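Local coordinates for protein chloromuconate cycloisomerase (Rhodococcus opacus, PDB 4M0X) that belongs to the enolase superfamily and carries a manganese ion in its C-terminal barrel domain, at residues Ile194-Gly199 and Val220-Ile225; Ile244-Ser249 and Ser266-Lys271; Glu248-Val253 and Arg282-Ile287; Leu293-Ala298 and Gly315-Leu320. One frame throughout, in Å; residues are numbered along the deposited sequence.

Contact 1: Ile194-Gly199 and Val220-Ile225; sequences IVDPNG and VAEQPI. With MN (manganese (II) ion), chain C.
Asp196 OD2 is gripped by the manganese ion at 2.1 Å and, weakly, by Lys165 and Lys167, while Glu222 reaches the same metal through OE2. The two carboxylates stand close, their planes 35° apart, and the shared ion holds their negative charges together. Glu222 OE1 forms a salt bridge with Lys165, which probably offsets part of this charge. With CG anti to the backbone N (chi1 -157°) and an extended chain beyond, Glu222 carries its carboxylate to the metal. Asp196 OD1 takes the N-H of Asn198, 2.9 Å from Asn198 N and from above the carboxylate plane, which makes an Asx turn; it also accepts from a metal-bound water. Behind the metal the strands run parallel: Val195 N bonds to Val220 O at 3.0 Å, and Glu222 N to Val195 O at 2.8 Å. Ile194 and Val220 lie side by side, with Ile194 CG1 3.8 Å from Val220 CB. Beyond the strands, Gly199 N bonds to Gln223 O at 2.8 Å, and Pro197 packs its CG on Pro224 CA. Strands 192-196 and 220-222, linked through helix 203-215, form a right-handed beta-alpha-beta unit of the barrel; Met245 of strand 244-246 touches Ile194, Val220 and Glu222, while helices 203-215 and 230-239 pack on Pro224 and Ile225.

Contact 2: Ile244-Ser249 and Ser266-Lys271; sequences IMADES and SAFAIK. With MN (manganese (II) ion), chain C.
Strands 244-246 and 267-270 run parallel, their short axes 4.6 Å apart at closest and 41° to each other, with Met245 paired with Ala267 and Ala246 with Phe268. Ala246 N bonds to Ala267 O, and Ala269 N returns to Ala246 O at 2.8 Å. At the start of the pair Ile244 O accepts two N-H groups: Ser266 N, 2.6 Å from Ile244 O, lies in the carbonyl plane, and Ala267 N is tilted from it. Past the strand ends Asp247 and Lys271 meet at about a right angle in a salt bridge. Lys271 bends at chi3 and chi4, bringing NZ above the carboxylate plane to 2.9 Å from Asp247 OD2, with a weak bond to Asp247 OD1. Asp247 OD2 also binds the manganese ion, at 2.2 Å, completing with Asp196 and Glu222 the protein side of the metal site. Lys271 NZ has a further partner in Ala299 O. Glu248 adds a second shell: the two metal-bound waters donate to its carboxylate, one of them to Glu248 OE1 at 2.6 Å. On one face Met245 CG packs on the methyls of Ala267 and Ala269; on the other, Ala246 CB meets the Phe268 ring, 4.3 Å from Phe268 CD1. The pair is flanked in the sheet by strands 220-222 and 294-297, and helix 278-291 packs on Phe268 and Ile270.

Contact 3: Glu248-Val253 and Arg282-Ile287; sequences ESVTTV and REIAAI
Ile284 lays its longer branch along the backbone of Thr252 and Val253, with CG1 3.8 Å from Val253 N and CD1 3.9 Å from Thr252 C. That branch is anti to the carbonyl carbon (chi1 -65°), which leaves CG2 for the other end of the loop, where it meets Val250 CG1 at 4.1 Å. One isoleucine thus spans the loop from Val250 to Val253. Val253 rests its CG2 on the foot of Glu283, 3.8 Å from Glu283 CB. The Glu283 carboxylate is engaged by Arg280 in a salt bridge. The CB of Thr252 points away from helix 278-291, and the residue serves as N-cap, its OG1 accepting from Gln255 N at the start of helix 253-262. The contact is therefore apolar packing of the loop after strand 244-246, and of the first residue of helix 253-262, on helix 278-291. Helix 278-291 lies against strand 267-270, with Phe268 touching both Val250 and Ile284; Lys274 of helix 272-275 flanks Val250 and Thr251, and Val253, Glu283 and Ile287 also pack on a neighbouring subunit.

Contact 4: Leu293-Ala298 and Gly315-Leu320; sequences LACFGA and GTMPDL
Asp319 holds its CG opposite the backbone N (chi1 -178°), a setting that carries the carboxylate across to the start of strand 294-297, while Met317 bends at its last torsion (chi3 66°) and brings its methyl onto Cys295. The strand's edge is met there by a polar group and an apolar one together. Cys295 N donates to Asp319 OD1 at 2.8 Å, the N-H angle being 150°, and approaches the oxygen nearly in line with its C-O bond. The same oxygen accepts from Ser321 N, two residues further on, and is thus gripped by two backbone N-H groups, those of Cys295 and Ser321, where the chain approaches strand 323-324. Ala294 sits next to this bond, with its CA 3.6 Å from Asp319 OD1. The Met317 methyl CE packs against the side of Cys295, 3.7 Å from Cys295 CB and 3.9 Å from Cys295 SG. Further along, Leu320 CA directs a C-H at Cys295 O over 3.4 Å, a CA-H...O contact next to the sheet bonds. Leu320 CD2 reaches Gly297 at the centre of an inverse gamma turn, coming 4.0 Å from Gly297 N. These pairs tie the turn after helix 304-316 to the strand before that helix, inside the beta-alpha-beta unit 294-297, 304-316, 323-324. On its other edge strand 294-297 is bonded to strand 267-270, and helix 278-291 packs against the contact, Ala288 on Cys295 and Ala285 on Met317.

In the fold
All four contacts lie in the C-terminal barrel, and the chain meets them in order around it. Contact 1 closes the unit built on helix 203-215 before contact 2 opens. Contact 2 closes the next unit but one, around helix 253-262; strands 220-222 and 244-246 join the two side by side, and both hold the manganese ion and its waters. Contact 3 starts within the 244-249 end of contact 2 and runs past its second strand, so the two loops overlap; it packs the loop leading into helix 253-262 on helix 278-291. Contact 4 follows in series, closing the loop that carries helix 304-316. Thus contacts 1 and 2 pair strands, and contact 4 fastens the turn after helix 304-316 to strand 294-297.

Contact 1: Ile194-Gly199 and Val220-Ile225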
loop_
_atom_site.group_PDB
_atom_site.type_symbol
_atom_site.label_atom_id
_atom_site.label_comp_id
_atom_site.label_asym_id
_atom_site.label_seq_id
_atom_site.Cartn_x
_atom_site.Cartn_y
_atom_site.Cartn_z
ATOM N N ILE A 194 24.938 17.661 13.652
ATOM C CA ILE A 194 24.718 16.724 12.574
ATOM C C ILE A 194 25.861 15.724 12.575
ATOM O O ILE A 194 26.988 16.097 12.855
ATOM C CB ILE A 194 24.779 17.438 11.220
ATOM C CG1 ILE A 194 23.637 18.427 11.091
ATOM C CG2 ILE A 194 24.803 16.436 10.059
ATOM C CD1 ILE A 194 23.955 19.548 10.132
ATOM N N VAL A 195 25.582 14.464 12.236
ATOM C CA VAL A 195 26.659 13.517 11.840
ATOM C C VAL A 195 26.493 13.038 10.388
ATOM O O VAL A 195 25.381 12.673 9.958
ATOM C CB VAL A 195 26.773 12.305 12.799
ATOM C CG1 VAL A 195 27.049 12.771 14.219
ATOM C CG2 VAL A 195 25.525 11.458 12.763
ATOM N N ASP A 196 27.595 13.061 9.639
ATOM C CA ASP A 196 27.588 12.729 8.207
ATOM C C ASP A 196 28.562 11.613 7.793
ATOM O O ASP A 196 29.719 11.885 7.472
ATOM C CB ASP A 196 27.877 13.970 7.380
ATOM C CG ASP A 196 27.562 13.762 5.924
ATOM O OD1 ASP A 196 27.170 12.631 5.596
ATOM O OD2 ASP A 196 27.700 14.704 5.114
ATOM N N PRO A 197 28.099 10.354 7.817
ATOM C CA PRO A 197 28.871 9.208 7.370
ATOM C C PRO A 197 29.007 9.126 5.848
ATOM O O PRO A 197 29.617 8.200 5.344
ATOM C CB PRO A 197 28.032 8.019 7.843
ATOM C CG PRO A 197 27.115 8.559 8.877
ATOM C CD PRO A 197 26.833 9.951 8.451
ATOM N N ASN A 198 28.424 10.050 5.103
ATOM C CA ASN A 198 28.598 10.042 3.666
ATOM C C ASN A 198 28.067 8.772 3.039
ATOM O O ASN A 198 28.621 8.263 2.068
ATOM C CB ASN A 198 30.068 10.264 3.309
ATOM C CG ASN A 198 30.516 11.700 3.577
ATOM O OD1 ASN A 198 30.099 12.612 2.871
ATOM N ND2 ASN A 198 31.364 11.907 4.600
ATOM N N GLY A 199 26.988 8.260 3.620
ATOM C CA GLY A 199 26.299 7.087 3.107
ATOM C C GLY A 199 27.093 5.798 3.182
ATOM O O GLY A 199 26.778 4.841 2.489
ATOM N N VAL A 220 20.877 15.471 14.200
ATOM C CA VAL A 220 20.454 15.182 12.848
ATOM C C VAL A 220 21.395 14.129 12.303
ATOM O O VAL A 220 22.586 14.101 12.655
ATOM C CB VAL A 220 20.491 16.453 11.943
ATOM C CG1 VAL A 220 20.238 16.094 10.480
ATOM C CG2 VAL A 220 19.476 17.507 12.395
ATOM N N ALA A 221 20.875 13.258 11.449
ATOM C CA ALA A 221 21.747 12.309 10.802
ATOM C C ALA A 221 21.722 12.568 9.313
ATOM O O ALA A 221 20.694 12.425 8.657
ATOM C CB ALA A 221 21.340 10.889 11.119
ATOM N N GLU A 222 22.866 12.974 8.789
ATOM C CA GLU A 222 22.972 13.220 7.392
ATOM C C GLU A 222 23.340 11.919 6.704
ATOM O O GLU A 222 24.113 11.148 7.234
ATOM C CB GLU A 222 24.002 14.317 7.108
ATOM C CG GLU A 222 23.749 14.988 5.762
ATOM C CD GLU A 222 24.865 15.894 5.284
ATOM O OE1 GLU A 222 25.482 16.567 6.149
ATOM O OE2 GLU A 222 25.087 15.939 4.045
ATOM N N GLN A 223 22.754 11.681 5.528
ATOM C CA GLN A 223 23.023 10.520 4.697
ATOM C C GLN A 223 23.737 9.407 5.419
ATOM O O GLN A 223 24.930 9.202 5.213
ATOM C CB GLN A 223 23.867 10.920 3.496
ATOM C CG GLN A 223 23.832 9.870 2.391
ATOM C CD GLN A 223 22.471 9.795 1.763
ATOM O OE1 GLN A 223 21.901 10.820 1.371
ATOM N NE2 GLN A 223 21.923 8.589 1.690
ATOM N N PRO A 224 23.033 8.673 6.289
ATOM C CA PRO A 224 23.831 7.657 7.008
ATOM C C PRO A 224 24.123 6.404 6.160
ATOM O O PRO A 224 25.219 5.851 6.216
ATOM C CB PRO A 224 22.970 7.321 8.219
ATOM C CG PRO A 224 21.589 7.696 7.815
ATOM C CD PRO A 224 21.664 8.807 6.809
ATOM N N ILE A 225 23.149 5.966 5.379
ATOM C CA ILE A 225 23.308 4.780 4.561
ATOM C C ILE A 225 23.396 5.183 3.095
ATOM O O ILE A 225 23.222 6.367 2.772
ATOM C CB ILE A 225 22.186 3.753 4.819
ATOM C CG1 ILE A 225 20.800 4.325 4.540
ATOM C CG2 ILE A 225 22.233 3.296 6.263
ATOM C CD1 ILE A 225 19.710 3.262 4.410
HETATM MN MN MN C . 27.005 15.385 3.243
HETATM O O HOH W 1 26.294 13.285 3.097
HETATM O O HOH W 2 28.588 14.160 1.757
#

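Contact 2: Ile244-Ser249 and Ser266-Lys271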
loop_
_atom_site.group_PDB
_atom_site.type_symbol
_atom_site.label_atom_id
_atom_site.label_comp_id
_atom_site.label_asym_id
_atom_site.label_seq_id
_atom_site.Cartn_x
_atom_site.Cartn_y
_atom_site.Cartn_z
ATOM N N ILE A 244 16.417 12.555 9.809
ATOM C CA ILE A 244 17.354 12.093 8.797
ATOM C C ILE A 244 17.363 13.086 7.625
ATOM O O ILE A 244 16.304 13.412 7.054
ATOM C CB ILE A 244 16.873 10.726 8.248
ATOM C CG1 ILE A 244 16.701 9.722 9.372
ATOM C CG2 ILE A 244 17.803 10.164 7.183
ATOM C CD1 ILE A 244 17.991 9.434 10.101
ATOM N N MET A 245 18.555 13.509 7.222
ATOM C CA MET A 245 18.711 14.376 6.070
ATOM C C MET A 245 19.318 13.684 4.846
ATOM O O MET A 245 20.355 13.038 4.925
ATOM C CB MET A 245 19.578 15.531 6.481
ATOM C CG MET A 245 19.959 16.511 5.396
ATOM S SD MET A 245 20.303 18.093 6.194
ATOM C CE MET A 245 21.756 17.766 7.186
ATOM N N ALA A 246 18.665 13.850 3.707
ATOM C CA ALA A 246 19.195 13.427 2.446
ATOM C C ALA A 246 20.202 14.451 1.950
ATOM O O ALA A 246 19.965 15.668 2.025
ATOM C CB ALA A 246 18.068 13.286 1.455
ATOM N N ASP A 247 21.327 13.957 1.447
ATOM C CA ASP A 247 22.308 14.788 0.788
ATOM C C ASP A 247 22.551 14.115 -0.564
ATOM O O ASP A 247 21.854 14.442 -1.537
ATOM C CB ASP A 247 23.586 14.934 1.622
ATOM C CG ASP A 247 24.715 15.653 0.860
ATOM O OD1 ASP A 247 24.448 16.187 -0.246
ATOM O OD2 ASP A 247 25.870 15.667 1.347
ATOM N N GLU A 248 23.485 13.154 -0.613
ATOM C CA GLU A 248 23.759 12.354 -1.825
ATOM C C GLU A 248 22.493 11.803 -2.491
ATOM O O GLU A 248 22.497 11.536 -3.691
ATOM C CB GLU A 248 24.630 11.136 -1.487
ATOM C CG GLU A 248 26.112 11.376 -1.233
ATOM C CD GLU A 248 26.385 11.741 0.210
ATOM O OE1 GLU A 248 25.442 12.203 0.940
ATOM O OE2 GLU A 248 27.556 11.569 0.623
ATOM N N SER A 249 21.434 11.590 -1.698
ATOM C CA SER A 249 20.180 11.036 -2.183
ATOM C C SER A 249 19.323 12.058 -2.904
ATOM O O SER A 249 18.459 11.655 -3.688
ATOM C CB SER A 249 19.374 10.416 -1.039
ATOM O OG SER A 249 19.886 9.145 -0.644
ATOM N N SER A 266 13.724 13.438 6.596
ATOM C CA SER A 266 13.183 14.604 7.282
ATOM C C SER A 266 13.569 15.908 6.607
ATOM O O SER A 266 12.839 16.913 6.744
ATOM C CB SER A 266 13.671 14.644 8.745
ATOM O OG SER A 266 13.304 13.478 9.439
ATOM N N ALA A 267 14.725 15.916 5.936
ATOM C CA ALA A 267 15.243 17.132 5.321
ATOM C C ALA A 267 16.047 16.958 4.027
ATOM O O ALA A 267 16.438 15.857 3.647
ATOM C CB ALA A 267 16.047 17.910 6.322
ATOM N N PHE A 268 16.277 18.076 3.347
ATOM C CA PHE A 268 17.193 18.125 2.221
ATOM C C PHE A 268 18.420 18.929 2.590
ATOM O O PHE A 268 18.317 19.946 3.275
ATOM C CB PHE A 268 16.519 18.730 0.980
ATOM C CG PHE A 268 15.405 17.882 0.432
ATOM C CD1 PHE A 268 15.296 16.540 0.777
ATOM C CD2 PHE A 268 14.484 18.413 -0.447
ATOM C CE1 PHE A 268 14.274 15.762 0.278
ATOM C CE2 PHE A 268 13.483 17.641 -0.994
ATOM C CZ PHE A 268 13.367 16.311 -0.625
ATOM N N ALA A 269 19.586 18.461 2.165
ATOM C CA ALA A 269 20.762 19.310 2.148
ATOM C C ALA A 269 20.762 19.958 0.769
ATOM O O ALA A 269 20.861 19.269 -0.237
ATOM C CB ALA A 269 22.005 18.475 2.357
ATOM N N ILE A 270 20.610 21.276 0.718
ATOM C CA ILE A 270 20.579 21.972 -0.557
ATOM C C ILE A 270 21.976 22.486 -0.934
ATOM O O ILE A 270 22.689 23.032 -0.087
ATOM C CB ILE A 270 19.563 23.121 -0.516
ATOM C CG1 ILE A 270 18.195 22.608 -0.047
ATOM C CG2 ILE A 270 19.494 23.825 -1.870
ATOM C CD1 ILE A 270 17.452 21.742 -1.045
ATOM N N LYS A 271 22.369 22.297 -2.199
ATOM C CA LYS A 271 23.727 22.607 -2.673
ATOM C C LYS A 271 23.630 22.786 -4.157
ATOM O O LYS A 271 23.028 21.945 -4.800
ATOM C CB LYS A 271 24.674 21.432 -2.464
ATOM C CG LYS A 271 25.174 21.153 -1.065
ATOM C CD LYS A 271 26.434 20.287 -1.137
ATOM C CE LYS A 271 26.152 18.806 -0.943
ATOM N NZ LYS A 271 26.597 18.326 0.396
HETATM MN MN MN C . 27.005 15.385 3.243
HETATM O O HOH W 2 28.588 14.160 1.757
HETATM O O HOH W 1 26.294 13.285 3.097
#

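Contact 3: Glu248-Val253 and Arg282-Ile287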
loop_
_atom_site.group_PDB
_atom_site.type_symbol
_atom_site.label_atom_id
_atom_site.label_comp_id
_atom_site.label_asym_id
_atom_site.label_seq_id
_atom_site.Cartn_x
_atom_site.Cartn_y
_atom_site.Cartn_z
ATOM N N GLU A 248 23.485 13.154 -0.613
ATOM C CA GLU A 248 23.759 12.354 -1.825
ATOM C C GLU A 248 22.493 11.803 -2.491
ATOM O O GLU A 248 22.497 11.536 -3.691
ATOM C CB GLU A 248 24.630 11.136 -1.487
ATOM C CG GLU A 248 26.112 11.376 -1.233
ATOM C CD GLU A 248 26.385 11.741 0.210
ATOM O OE1 GLU A 248 25.442 12.203 0.940
ATOM O OE2 GLU A 248 27.556 11.569 0.623
ATOM N N SER A 249 21.434 11.590 -1.698
ATOM C CA SER A 249 20.180 11.036 -2.183
ATOM C C SER A 249 19.323 12.058 -2.904
ATOM O O SER A 249 18.459 11.655 -3.688
ATOM C CB SER A 249 19.374 10.416 -1.039
ATOM O OG SER A 249 19.886 9.145 -0.644
ATOM N N VAL A 250 19.526 13.357 -2.615
ATOM C CA VAL A 250 18.854 14.446 -3.349
ATOM C C VAL A 250 19.790 15.212 -4.223
ATOM O O VAL A 250 20.464 16.148 -3.785
ATOM C CB VAL A 250 18.266 15.569 -2.486
ATOM C CG1 VAL A 250 16.745 15.611 -2.596
ATOM C CG2 VAL A 250 18.804 15.563 -1.071
ATOM N N THR A 251 19.821 14.866 -5.482
ATOM C CA THR A 251 20.609 15.683 -6.365
ATOM C C THR A 251 19.743 16.150 -7.478
ATOM O O THR A 251 20.162 16.972 -8.251
ATOM C CB THR A 251 21.768 14.923 -6.971
ATOM O OG1 THR A 251 21.231 13.933 -7.854
ATOM C CG2 THR A 251 22.616 14.271 -5.879
ATOM N N THR A 252 18.542 15.613 -7.586
ATOM C CA THR A 252 17.659 16.060 -8.639
ATOM C C THR A 252 16.285 16.231 -8.054
ATOM O O THR A 252 15.934 15.623 -7.046
ATOM C CB THR A 252 17.588 15.094 -9.874
ATOM O OG1 THR A 252 16.764 13.941 -9.578
ATOM C CG2 THR A 252 18.969 14.655 -10.337
ATOM N N VAL A 253 15.543 17.077 -8.732
ATOM C CA VAL A 253 14.155 17.371 -8.507
ATOM C C VAL A 253 13.273 16.094 -8.561
ATOM O O VAL A 253 12.284 15.983 -7.846
ATOM C CB VAL A 253 13.748 18.506 -9.526
ATOM C CG1 VAL A 253 13.340 17.963 -10.889
ATOM C CG2 VAL A 253 12.699 19.433 -8.963
ATOM N N ARG A 282 16.956 25.665 -6.329
ATOM C CA ARG A 282 15.721 26.224 -5.768
ATOM C C ARG A 282 14.540 25.289 -5.942
ATOM O O ARG A 282 13.708 25.180 -5.035
ATOM C CB ARG A 282 15.343 27.621 -6.289
ATOM C CG ARG A 282 15.389 28.708 -5.224
ATOM C CD ARG A 282 14.069 29.271 -4.699
ATOM N NE ARG A 282 13.280 28.381 -3.838
ATOM C CZ ARG A 282 12.209 28.804 -3.152
ATOM N NH1 ARG A 282 11.840 30.078 -3.220
ATOM N NH2 ARG A 282 11.509 27.979 -2.383
ATOM N N GLU A 283 14.462 24.619 -7.087
ATOM C CA GLU A 283 13.321 23.772 -7.351
ATOM C C GLU A 283 13.277 22.673 -6.303
ATOM O O GLU A 283 12.225 22.412 -5.744
ATOM C CB GLU A 283 13.319 23.223 -8.789
ATOM C CG GLU A 283 12.873 24.252 -9.838
ATOM C CD GLU A 283 12.974 23.750 -11.294
ATOM O OE1 GLU A 283 12.448 24.428 -12.240
ATOM O OE2 GLU A 283 13.573 22.657 -11.495
ATOM N N ILE A 284 14.421 22.057 -6.010
ATOM C CA ILE A 284 14.519 21.051 -4.938
ATOM C C ILE A 284 14.040 21.615 -3.602
ATOM O O ILE A 284 13.319 20.957 -2.851
ATOM C CB ILE A 284 15.935 20.447 -4.814
ATOM C CG1 ILE A 284 16.290 19.666 -6.077
ATOM C CG2 ILE A 284 16.064 19.521 -3.620
ATOM C CD1 ILE A 284 17.764 19.330 -6.176
ATOM N N ALA A 285 14.381 22.856 -3.336
ATOM C CA ALA A 285 13.966 23.451 -2.097
ATOM C C ALA A 285 12.463 23.727 -2.158
ATOM O O ALA A 285 11.758 23.599 -1.145
ATOM C CB ALA A 285 14.766 24.722 -1.816
ATOM N N ALA A 286 11.962 24.084 -3.336
ATOM C CA ALA A 286 10.535 24.322 -3.500
ATOM C C ALA A 286 9.732 23.057 -3.163
ATOM O O ALA A 286 8.651 23.139 -2.562
ATOM C CB ALA A 286 10.231 24.793 -4.913
ATOM N N ILE A 287 10.276 21.905 -3.564
ATOM C CA ILE A 287 9.717 20.593 -3.255
ATOM C C ILE A 287 9.780 20.295 -1.750
ATOM O O ILE A 287 8.785 19.824 -1.182
ATOM C CB ILE A 287 10.367 19.456 -4.090
ATOM C CG1 ILE A 287 9.832 19.486 -5.513
ATOM C CG2 ILE A 287 10.009 18.073 -3.533
ATOM C CD1 ILE A 287 10.890 19.262 -6.568
#

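Contact 4: Leu293-Ala298 and Gly315-Leu320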
loop_
_atom_site.group_PDB
_atom_site.type_symbol
_atom_site.label_atom_id
_atom_site.label_comp_id
_atom_site.label_asym_id
_atom_site.label_seq_id
_atom_site.Cartn_x
_atom_site.Cartn_y
_atom_site.Cartn_z
ATOM N N LEU A 293 9.283 19.192 4.303
ATOM C CA LEU A 293 10.634 18.853 4.743
ATOM C C LEU A 293 11.491 20.096 4.907
ATOM O O LEU A 293 11.415 21.042 4.116
ATOM C CB LEU A 293 11.315 17.923 3.742
ATOM C CG LEU A 293 10.425 16.775 3.309
ATOM C CD1 LEU A 293 10.996 15.930 2.168
ATOM C CD2 LEU A 293 10.126 15.950 4.543
ATOM N N ALA A 294 12.332 20.057 5.931
ATOM C CA ALA A 294 13.308 21.108 6.218
ATOM C C ALA A 294 14.462 21.189 5.211
ATOM O O ALA A 294 14.732 20.245 4.466
ATOM C CB ALA A 294 13.863 20.909 7.610
ATOM N N CYS A 295 15.155 22.320 5.211
ATOM C CA CYS A 295 16.322 22.498 4.366
ATOM C C CYS A 295 17.537 22.875 5.176
ATOM O O CYS A 295 17.454 23.438 6.297
ATOM C CB CYS A 295 16.077 23.554 3.297
ATOM S SG CYS A 295 15.023 23.023 1.930
ATOM N N PHE A 296 18.666 22.555 4.577
ATOM C CA PHE A 296 19.942 22.825 5.129
ATOM C C PHE A 296 20.674 23.492 4.007
ATOM O O PHE A 296 20.604 23.031 2.858
ATOM C CB PHE A 296 20.612 21.514 5.445
ATOM C CG PHE A 296 21.931 21.647 6.149
ATOM C CD1 PHE A 296 22.069 22.465 7.277
ATOM C CD2 PHE A 296 23.018 20.889 5.736
ATOM C CE1 PHE A 296 23.280 22.539 7.959
ATOM C CE2 PHE A 296 24.229 20.951 6.415
ATOM C CZ PHE A 296 24.368 21.778 7.524
ATOM N N GLY A 297 21.350 24.592 4.333
ATOM C CA GLY A 297 22.197 25.288 3.377
ATOM C C GLY A 297 23.553 24.604 3.362
ATOM O O GLY A 297 24.461 24.974 4.127
ATOM N N ALA A 298 23.678 23.614 2.481
ATOM C CA ALA A 298 24.780 22.679 2.526
ATOM C C ALA A 298 26.002 23.143 1.759
ATOM O O ALA A 298 25.918 24.015 0.892
ATOM C CB ALA A 298 24.348 21.302 2.048
ATOM N N GLY A 315 19.900 32.742 1.228
ATOM C CA GLY A 315 19.178 33.922 1.675
ATOM C C GLY A 315 17.820 34.163 0.990
ATOM O O GLY A 315 16.952 34.852 1.562
ATOM N N THR A 316 17.619 33.648 -0.226
ATOM C CA THR A 316 16.309 33.796 -0.834
ATOM C C THR A 316 15.354 32.744 -0.303
ATOM O O THR A 316 14.165 32.891 -0.395
ATOM C CB THR A 316 16.289 33.754 -2.397
ATOM O OG1 THR A 316 16.428 32.416 -2.875
ATOM C CG2 THR A 316 17.354 34.642 -3.029
ATOM N N MET A 317 15.891 31.667 0.247
ATOM C CA MET A 317 15.098 30.479 0.565
ATOM C C MET A 317 14.195 30.662 1.777
ATOM O O MET A 317 14.583 31.329 2.745
ATOM C CB MET A 317 16.036 29.317 0.797
ATOM C CG MET A 317 16.361 28.565 -0.467
ATOM S SD MET A 317 17.702 27.393 -0.185
ATOM C CE MET A 317 17.019 26.199 0.949
ATOM N N PRO A 318 12.982 30.073 1.726
ATOM C CA PRO A 318 12.040 30.299 2.813
ATOM C C PRO A 318 12.426 29.532 4.065
ATOM O O PRO A 318 11.922 29.846 5.149
ATOM C CB PRO A 318 10.718 29.775 2.249
ATOM C CG PRO A 318 11.114 28.718 1.271
ATOM C CD PRO A 318 12.409 29.207 0.666
ATOM N N ASP A 319 13.310 28.543 3.928
ATOM C CA ASP A 319 13.600 27.640 5.038
ATOM C C ASP A 319 15.044 27.185 5.043
ATOM O O ASP A 319 15.534 26.642 4.064
ATOM C CB ASP A 319 12.660 26.420 5.006
ATOM C CG ASP A 319 12.886 25.461 6.175
ATOM O OD1 ASP A 319 13.808 24.623 6.131
ATOM O OD2 ASP A 319 12.132 25.536 7.165
ATOM N N LEU A 320 15.716 27.415 6.165
ATOM C CA LEU A 320 17.001 26.795 6.433
ATOM C C LEU A 320 16.978 26.432 7.889
ATOM O O LEU A 320 17.820 26.900 8.648
ATOM C CB LEU A 320 18.132 27.787 6.247
ATOM C CG LEU A 320 18.489 28.523 4.981
ATOM C CD1 LEU A 320 19.694 29.294 5.443
ATOM C CD2 LEU A 320 18.871 27.624 3.807
#